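Local coordinates for protein pyruvate kinase (Toxoplasma gondii, PDB 3GG8) that catalyses the last step of glycolysis, transferring the phosphoryl group of phosphoenolpyruvate to ADP to give pyruvate and ATP, at residues Ala405-Thr419 against Pro431-Thr444. Sequence-based numbering, arbitrary orientation.
Sequences AECVNAAIILALTET and PMQPILALSASEST
Ile413 and Ala415 pair with Ile435 and Ala437 along two parallel strands, 412-416 and 435-439, whose short-segment axes come to 4.5 Å at closest and are inclined at 24°. Five backbone hydrogen bonds establish the pairing, from Ile413 N to Pro434 O at one end to Thr417 N to Leu438 O at the other.

Packing is close on both faces of this ladder. On one, Ala415 CB meets Ile435 CG2 at 3.9 Å, while Ile413 CD1 reaches back to Pro431 CB at 3.8 Å. On the other, Leu414 lies alongside Leu436, and Leu416 alongside Leu438, each pair pointing the same way; the second closes through its CD1 methyls at 4.0 Å. Gln433, its chain bent at chi2 (75°), lays its amide against the last turn of helix 393-407, with OE1 3.6 Å from Ala405 CB, while its CG comes closest to Ala410 O.

At the C-terminal end of the ladder, two hydroxyls add bonds to backbone carbonyls. Ser439 OG, anti to its own N (chi1 -167°), donates to Thr417 O at 2.6 Å, and Thr444 OG1 donates to Glu418 O at 2.7 Å, meeting a carbonyl lone pair within the plane of the group. Thr444 serves twice, since its N also caps onto Ser441 OG, the N-cap of the following helix.

The solvent side is looser: Glu406 and Met432, both exposed, approach only to 4.2 Å (OE1 to CE), and exposed Glu418 brushes Ser441 CB through OE1.

The two strands and helix 421-427 form a beta-alpha-beta unit of the alpha/beta domain. Strand 487-494 flanks 412-416, strand 454-458 lies beside 435-439, Glu496 OE1 is hydrogen-bonded to Thr417 OG1, and helix 465-478 covers Leu416 and Leu438.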
ATOM      1  N   ALA C 405      -8.493   9.974  15.612  1.00 33.70           N
ATOM      2  CA  ALA C 405      -9.847  10.528  15.500  1.00 34.21           C
ATOM      3  C   ALA C 405     -10.717   9.655  14.616  1.00 34.34           C
ATOM      4  O   ALA C 405     -11.857   9.341  14.963  1.00 34.14           O
ATOM      5  CB  ALA C 405      -9.815  11.941  14.951  1.00 34.02           C
ATOM      6  N   GLU C 406     -10.167   9.282  13.466  1.00 35.04           N
ATOM      7  CA  GLU C 406     -10.823   8.361  12.537  1.00 36.25           C
ATOM      8  C   GLU C 406     -11.014   6.976  13.166  1.00 36.50           C
ATOM      9  O   GLU C 406     -12.076   6.366  13.054  1.00 36.65           O
ATOM     10  CB  GLU C 406      -9.991   8.282  11.252  1.00 36.41           C
ATOM     11  CG  GLU C 406     -10.228   7.077  10.366  1.00 38.83           C
ATOM     12  CD  GLU C 406     -11.632   7.032   9.805  1.00 42.11           C
ATOM     13  OE1 GLU C 406     -12.147   8.100   9.397  1.00 43.20           O
ATOM     14  OE2 GLU C 406     -12.215   5.919   9.774  1.00 43.96           O
ATOM     15  N   CYS C 407      -9.983   6.496  13.844  1.00 37.42           N
ATOM     16  CA  CYS C 407      -9.996   5.164  14.420  1.00 37.53           C
ATOM     17  C   CYS C 407     -11.080   4.996  15.499  1.00 37.40           C
ATOM     18  O   CYS C 407     -11.755   3.970  15.539  1.00 37.60           O
ATOM     19  CB  CYS C 407      -8.612   4.849  14.976  1.00 37.39           C
ATOM     20  SG  CYS C 407      -8.205   3.122  15.018  1.00 40.29           S
ATOM     21  N   VAL C 408     -11.248   6.005  16.356  1.00 37.27           N
ATOM     22  CA  VAL C 408     -12.200   5.947  17.482  1.00 36.87           C
ATOM     23  C   VAL C 408     -13.535   6.665  17.209  1.00 37.06           C
ATOM     24  O   VAL C 408     -14.339   6.844  18.131  1.00 36.81           O
ATOM     25  CB  VAL C 408     -11.587   6.525  18.800  1.00 36.93           C
ATOM     26  CG1 VAL C 408     -10.262   5.868  19.119  1.00 36.49           C
ATOM     27  CG2 VAL C 408     -11.430   8.053  18.726  1.00 35.95           C
ATOM     28  N   ASN C 409     -13.751   7.087  15.959  1.00 36.99           N
ATOM     29  CA  ASN C 409     -14.993   7.751  15.533  1.00 36.93           C
ATOM     30  C   ASN C 409     -15.316   8.983  16.389  1.00 36.77           C
ATOM     31  O   ASN C 409     -16.443   9.141  16.885  1.00 36.57           O
ATOM     32  CB  ASN C 409     -16.156   6.735  15.507  1.00 37.32           C
ATOM     33  CG  ASN C 409     -17.432   7.292  14.870  1.00 37.78           C
ATOM     34  OD1 ASN C 409     -17.388   8.159  13.993  1.00 38.39           O
ATOM     35  ND2 ASN C 409     -18.579   6.784  15.320  1.00 38.11           N
ATOM     36  N   ALA C 410     -14.307   9.842  16.563  1.00 36.34           N
ATOM     37  CA  ALA C 410     -14.423  11.048  17.387  1.00 36.24           C
ATOM     38  C   ALA C 410     -15.310  12.089  16.718  1.00 36.18           C
ATOM     39  O   ALA C 410     -15.305  12.227  15.495  1.00 36.40           O
ATOM     40  CB  ALA C 410     -13.057  11.631  17.687  1.00 35.86           C
ATOM     41  N   ALA C 411     -16.068  12.819  17.528  1.00 36.10           N
ATOM     42  CA  ALA C 411     -17.001  13.814  17.028  1.00 35.86           C
ATOM     43  C   ALA C 411     -16.256  15.078  16.610  1.00 36.16           C
ATOM     44  O   ALA C 411     -16.606  15.717  15.608  1.00 36.34           O
ATOM     45  CB  ALA C 411     -18.055  14.119  18.069  1.00 35.52           C
ATOM     46  N   ILE C 412     -15.227  15.440  17.368  1.00 35.93           N
ATOM     47  CA  ILE C 412     -14.396  16.602  17.015  1.00 36.06           C
ATOM     48  C   ILE C 412     -12.946  16.443  17.446  1.00 35.38           C
ATOM     49  O   ILE C 412     -12.623  15.589  18.270  1.00 34.82           O
ATOM     50  CB  ILE C 412     -14.951  17.954  17.585  1.00 36.49           C
ATOM     51  CG1 ILE C 412     -15.060  17.910  19.109  1.00 36.07           C
ATOM     52  CG2 ILE C 412     -16.303  18.347  16.928  1.00 36.78           C
ATOM     53  CD1 ILE C 412     -15.707  19.161  19.681  1.00 37.30           C
ATOM     54  N   ILE C 413     -12.086  17.270  16.855  1.00 34.95           N
ATOM     55  CA  ILE C 413     -10.692  17.386  17.252  1.00 35.14           C
ATOM     56  C   ILE C 413     -10.500  18.758  17.906  1.00 35.16           C
ATOM     57  O   ILE C 413     -10.910  19.786  17.373  1.00 35.40           O
ATOM     58  CB  ILE C 413      -9.713  17.171  16.045  1.00 35.05           C
ATOM     59  CG1 ILE C 413      -9.919  15.778  15.415  1.00 35.03           C
ATOM     60  CG2 ILE C 413      -8.251  17.338  16.478  1.00 35.27           C
ATOM     61  CD1 ILE C 413      -9.110  15.530  14.117  1.00 35.35           C
ATOM     62  N   LEU C 414      -9.925  18.769  19.092  1.00 35.15           N
ATOM     63  CA  LEU C 414      -9.635  20.027  19.750  1.00 35.53           C
ATOM     64  C   LEU C 414      -8.158  20.313  19.516  1.00 35.34           C
ATOM     65  O   LEU C 414      -7.299  19.463  19.799  1.00 34.95           O
ATOM     66  CB  LEU C 414      -9.950  19.954  21.244  1.00 35.39           C
ATOM     67  CG  LEU C 414     -11.346  19.490  21.684  1.00 36.34           C
ATOM     68  CD1 LEU C 414     -11.484  19.522  23.196  1.00 34.65           C
ATOM     69  CD2 LEU C 414     -12.438  20.333  21.036  1.00 38.92           C
ATOM     70  N   ALA C 415      -7.877  21.486  18.962  1.00 35.27           N
ATOM     71  CA  ALA C 415      -6.505  21.932  18.742  1.00 35.58           C
ATOM     72  C   ALA C 415      -6.219  23.077  19.690  1.00 36.02           C
ATOM     73  O   ALA C 415      -6.674  24.194  19.470  1.00 36.61           O
ATOM     74  CB  ALA C 415      -6.301  22.369  17.292  1.00 35.17           C
ATOM     75  N   LEU C 416      -5.502  22.799  20.769  1.00 36.19           N
ATOM     76  CA  LEU C 416      -5.118  23.842  21.704  1.00 36.05           C
ATOM     77  C   LEU C 416      -3.852  24.471  21.174  1.00 36.39           C
ATOM     78  O   LEU C 416      -2.879  23.765  20.901  1.00 36.76           O
ATOM     79  CB  LEU C 416      -4.889  23.273  23.099  1.00 35.96           C
ATOM     80  CG  LEU C 416      -6.117  22.935  23.941  1.00 35.79           C
ATOM     81  CD1 LEU C 416      -6.825  21.682  23.386  1.00 34.34           C
ATOM     82  CD2 LEU C 416      -5.694  22.735  25.406  1.00 35.64           C
ATOM     83  N   THR C 417      -3.845  25.793  21.032  1.00 36.42           N
ATOM     84  CA  THR C 417      -2.770  26.429  20.263  1.00 36.82           C
ATOM     85  C   THR C 417      -2.476  27.880  20.649  1.00 36.73           C
ATOM     86  O   THR C 417      -3.386  28.685  20.862  1.00 36.91           O
ATOM     87  CB  THR C 417      -3.051  26.328  18.736  1.00 36.72           C
ATOM     88  OG1 THR C 417      -1.899  26.751  18.006  1.00 36.86           O
ATOM     89  CG2 THR C 417      -4.259  27.187  18.329  1.00 37.31           C
ATOM     90  N   GLU C 418      -1.197  28.201  20.750  1.00 36.83           N
ATOM     91  CA  GLU C 418      -0.782  29.560  21.057  1.00 36.93           C
ATOM     92  C   GLU C 418      -0.514  30.285  19.752  1.00 36.24           C
ATOM     93  O   GLU C 418      -1.126  31.317  19.483  1.00 36.63           O
ATOM     94  CB  GLU C 418       0.436  29.551  21.980  1.00 37.48           C
ATOM     95  CG  GLU C 418       0.975  30.927  22.411  1.00 41.63           C
ATOM     96  CD  GLU C 418      -0.075  31.856  23.048  1.00 46.44           C
ATOM     97  OE1 GLU C 418       0.161  33.090  23.066  1.00 46.75           O
ATOM     98  OE2 GLU C 418      -1.127  31.359  23.520  1.00 48.91           O
ATOM     99  N   THR C 419       0.351  29.709  18.914  1.00 35.31           N
ATOM    100  CA  THR C 419       0.803  30.363  17.681  1.00 33.77           C
ATOM    101  C   THR C 419      -0.043  29.999  16.470  1.00 33.47           C
ATOM    102  O   THR C 419       0.128  30.588  15.396  1.00 32.74           O
ATOM    103  CB  THR C 419       2.255  29.978  17.306  1.00 33.90           C
ATOM    104  OG1 THR C 419       2.268  28.650  16.748  1.00 33.01           O
ATOM    105  CG2 THR C 419       3.223  30.090  18.497  1.00 32.58           C
ATOM    106  N   PRO C 431      -8.921  16.370   8.197  1.00 35.04           N
ATOM    107  CA  PRO C 431      -9.721  15.357   8.881  1.00 35.02           C
ATOM    108  C   PRO C 431     -11.200  15.565   8.572  1.00 35.31           C
ATOM    109  O   PRO C 431     -11.647  16.706   8.372  1.00 34.90           O
ATOM    110  CB  PRO C 431      -9.449  15.638  10.359  1.00 34.50           C
ATOM    111  CG  PRO C 431      -9.140  17.103  10.397  1.00 34.38           C
ATOM    112  CD  PRO C 431      -8.423  17.401   9.125  1.00 34.43           C
ATOM    113  N   MET C 432     -11.933  14.463   8.501  1.00 35.37           N
ATOM    114  CA  MET C 432     -13.372  14.482   8.342  1.00 36.15           C
ATOM    115  C   MET C 432     -14.046  15.152   9.535  1.00 35.37           C
ATOM    116  O   MET C 432     -15.104  15.746   9.393  1.00 35.87           O
ATOM    117  CB  MET C 432     -13.883  13.050   8.169  1.00 36.00           C
ATOM    118  CG  MET C 432     -15.401  12.908   8.164  1.00 36.89           C
ATOM    119  SD  MET C 432     -15.936  11.664   6.987  1.00 39.26           S
ATOM    120  CE  MET C 432     -15.400  10.159   7.807  1.00 39.75           C
ATOM    121  N   GLN C 433     -13.431  15.052  10.709  1.00 35.32           N
ATOM    122  CA  GLN C 433     -13.963  15.684  11.916  1.00 35.12           C
ATOM    123  C   GLN C 433     -13.677  17.176  11.907  1.00 34.97           C
ATOM    124  O   GLN C 433     -12.594  17.600  11.456  1.00 34.61           O
ATOM    125  CB  GLN C 433     -13.345  15.078  13.188  1.00 35.63           C
ATOM    126  CG  GLN C 433     -13.600  13.584  13.424  1.00 35.24           C
ATOM    127  CD  GLN C 433     -12.776  12.687  12.515  1.00 37.20           C
ATOM    128  OE1 GLN C 433     -11.665  13.045  12.109  1.00 37.02           O
ATOM    129  NE2 GLN C 433     -13.323  11.516  12.177  1.00 38.10           N
ATOM    130  N   PRO C 434     -14.633  17.983  12.423  1.00 34.83           N
ATOM    131  CA  PRO C 434     -14.403  19.404  12.659  1.00 34.38           C
ATOM    132  C   PRO C 434     -13.227  19.631  13.599  1.00 34.61           C
ATOM    133  O   PRO C 434     -13.003  18.829  14.502  1.00 34.77           O
ATOM    134  CB  PRO C 434     -15.687  19.841  13.355  1.00 34.70           C
ATOM    135  CG  PRO C 434     -16.716  18.888  12.882  1.00 34.15           C
ATOM    136  CD  PRO C 434     -15.999  17.590  12.811  1.00 34.62           C
ATOM    137  N   ILE C 435     -12.475  20.708  13.377  1.00 34.66           N
ATOM    138  CA  ILE C 435     -11.391  21.098  14.275  1.00 34.56           C
ATOM    139  C   ILE C 435     -11.828  22.347  15.038  1.00 34.75           C
ATOM    140  O   ILE C 435     -12.248  23.325  14.431  1.00 34.93           O
ATOM    141  CB  ILE C 435     -10.063  21.370  13.500  1.00 34.87           C
ATOM    142  CG1 ILE C 435      -9.691  20.166  12.611  1.00 34.80           C
ATOM    143  CG2 ILE C 435      -8.925  21.731  14.459  1.00 33.90           C
ATOM    144  CD1 ILE C 435      -8.729  20.521  11.474  1.00 34.30           C
ATOM    145  N   LEU C 436     -11.778  22.291  16.369  1.00 34.78           N
ATOM    146  CA  LEU C 436     -11.996  23.473  17.177  1.00 34.67           C
ATOM    147  C   LEU C 436     -10.660  23.903  17.773  1.00 34.38           C
ATOM    148  O   LEU C 436     -10.109  23.241  18.651  1.00 34.19           O
ATOM    149  CB  LEU C 436     -13.064  23.221  18.246  1.00 34.98           C
ATOM    150  CG  LEU C 436     -13.410  24.319  19.269  1.00 35.05           C
ATOM    151  CD1 LEU C 436     -13.886  25.644  18.646  1.00 33.90           C
ATOM    152  CD2 LEU C 436     -14.466  23.768  20.251  1.00 35.16           C
ATOM    153  N   ALA C 437     -10.126  24.987  17.231  1.00 33.83           N
ATOM    154  CA  ALA C 437      -8.890  25.574  17.709  1.00 34.11           C
ATOM    155  C   ALA C 437      -9.161  26.465  18.922  1.00 34.21           C
ATOM    156  O   ALA C 437      -9.975  27.397  18.851  1.00 34.55           O
ATOM    157  CB  ALA C 437      -8.237  26.362  16.602  1.00 33.38           C
ATOM    158  N   LEU C 438      -8.479  26.171  20.031  1.00 34.75           N
ATOM    159  CA  LEU C 438      -8.621  26.939  21.287  1.00 34.68           C
ATOM    160  C   LEU C 438      -7.343  27.700  21.564  1.00 34.98           C
ATOM    161  O   LEU C 438      -6.250  27.123  21.528  1.00 35.76           O
ATOM    162  CB  LEU C 438      -8.944  26.016  22.459  1.00 34.90           C
ATOM    163  CG  LEU C 438     -10.155  25.079  22.304  1.00 36.12           C
ATOM    164  CD1 LEU C 438     -10.109  23.975  23.350  1.00 36.02           C
ATOM    165  CD2 LEU C 438     -11.474  25.846  22.388  1.00 37.32           C
ATOM    166  N   SER C 439      -7.471  28.999  21.829  1.00 34.23           N
ATOM    167  CA  SER C 439      -6.308  29.864  21.926  1.00 34.00           C
ATOM    168  C   SER C 439      -6.580  31.066  22.829  1.00 33.37           C
ATOM    169  O   SER C 439      -7.690  31.587  22.876  1.00 33.71           O
ATOM    170  CB  SER C 439      -5.889  30.326  20.526  1.00 33.83           C
ATOM    171  OG  SER C 439      -4.602  30.910  20.527  1.00 34.41           O
ATOM    172  N   ALA C 440      -5.566  31.511  23.551  1.00 32.61           N
ATOM    173  CA  ALA C 440      -5.736  32.712  24.358  1.00 32.21           C
ATOM    174  C   ALA C 440      -5.334  33.933  23.543  1.00 32.07           C
ATOM    175  O   ALA C 440      -5.626  35.062  23.921  1.00 32.06           O
ATOM    176  CB  ALA C 440      -4.936  32.613  25.655  1.00 31.96           C
ATOM    177  N   SER C 441      -4.682  33.692  22.410  1.00 32.10           N
ATOM    178  CA  SER C 441      -4.130  34.765  21.596  1.00 32.68           C
ATOM    179  C   SER C 441      -5.111  35.244  20.526  1.00 32.95           C
ATOM    180  O   SER C 441      -5.502  34.489  19.640  1.00 32.56           O
ATOM    181  CB  SER C 441      -2.802  34.346  20.979  1.00 32.12           C
ATOM    182  OG  SER C 441      -2.640  34.965  19.724  1.00 32.98           O
ATOM    183  N   GLU C 442      -5.505  36.511  20.638  1.00 33.47           N
ATOM    184  CA  GLU C 442      -6.464  37.130  19.721  1.00 34.35           C
ATOM    185  C   GLU C 442      -6.017  37.135  18.248  1.00 34.16           C
ATOM    186  O   GLU C 442      -6.819  36.823  17.351  1.00 34.35           O
ATOM    187  CB  GLU C 442      -6.772  38.560  20.182  1.00 34.86           C
ATOM    188  CG  GLU C 442      -8.134  39.067  19.721  1.00 37.67           C
ATOM    189  CD  GLU C 442      -8.660  40.203  20.575  1.00 40.77           C
ATOM    190  OE1 GLU C 442      -8.826  41.301  20.003  1.00 43.80           O
ATOM    191  OE2 GLU C 442      -8.897  40.016  21.803  1.00 39.93           O
ATOM    192  N   SER C 443      -4.751  37.471  17.996  1.00 33.66           N
ATOM    193  CA  SER C 443      -4.254  37.496  16.631  1.00 33.89           C
ATOM    194  C   SER C 443      -4.190  36.085  16.026  1.00 33.80           C
ATOM    195  O   SER C 443      -4.543  35.899  14.858  1.00 33.65           O
ATOM    196  CB  SER C 443      -2.930  38.258  16.515  1.00 33.91           C
ATOM    197  OG  SER C 443      -1.931  37.652  17.295  1.00 35.33           O
ATOM    198  N   THR C 444      -3.807  35.094  16.833  1.00 33.42           N
ATOM    199  CA  THR C 444      -3.852  33.695  16.387  1.00 32.96           C
ATOM    200  C   THR C 444      -5.266  33.261  16.005  1.00 32.94           C
ATOM    201  O   THR C 444      -5.460  32.669  14.948  1.00 33.28           O
ATOM    202  CB  THR C 444      -3.230  32.725  17.421  1.00 33.17           C
ATOM    203  OG1 THR C 444      -1.809  32.834  17.360  1.00 33.06           O
ATOM    204  CG2 THR C 444      -3.581  31.268  17.131  1.00 31.21           C
TER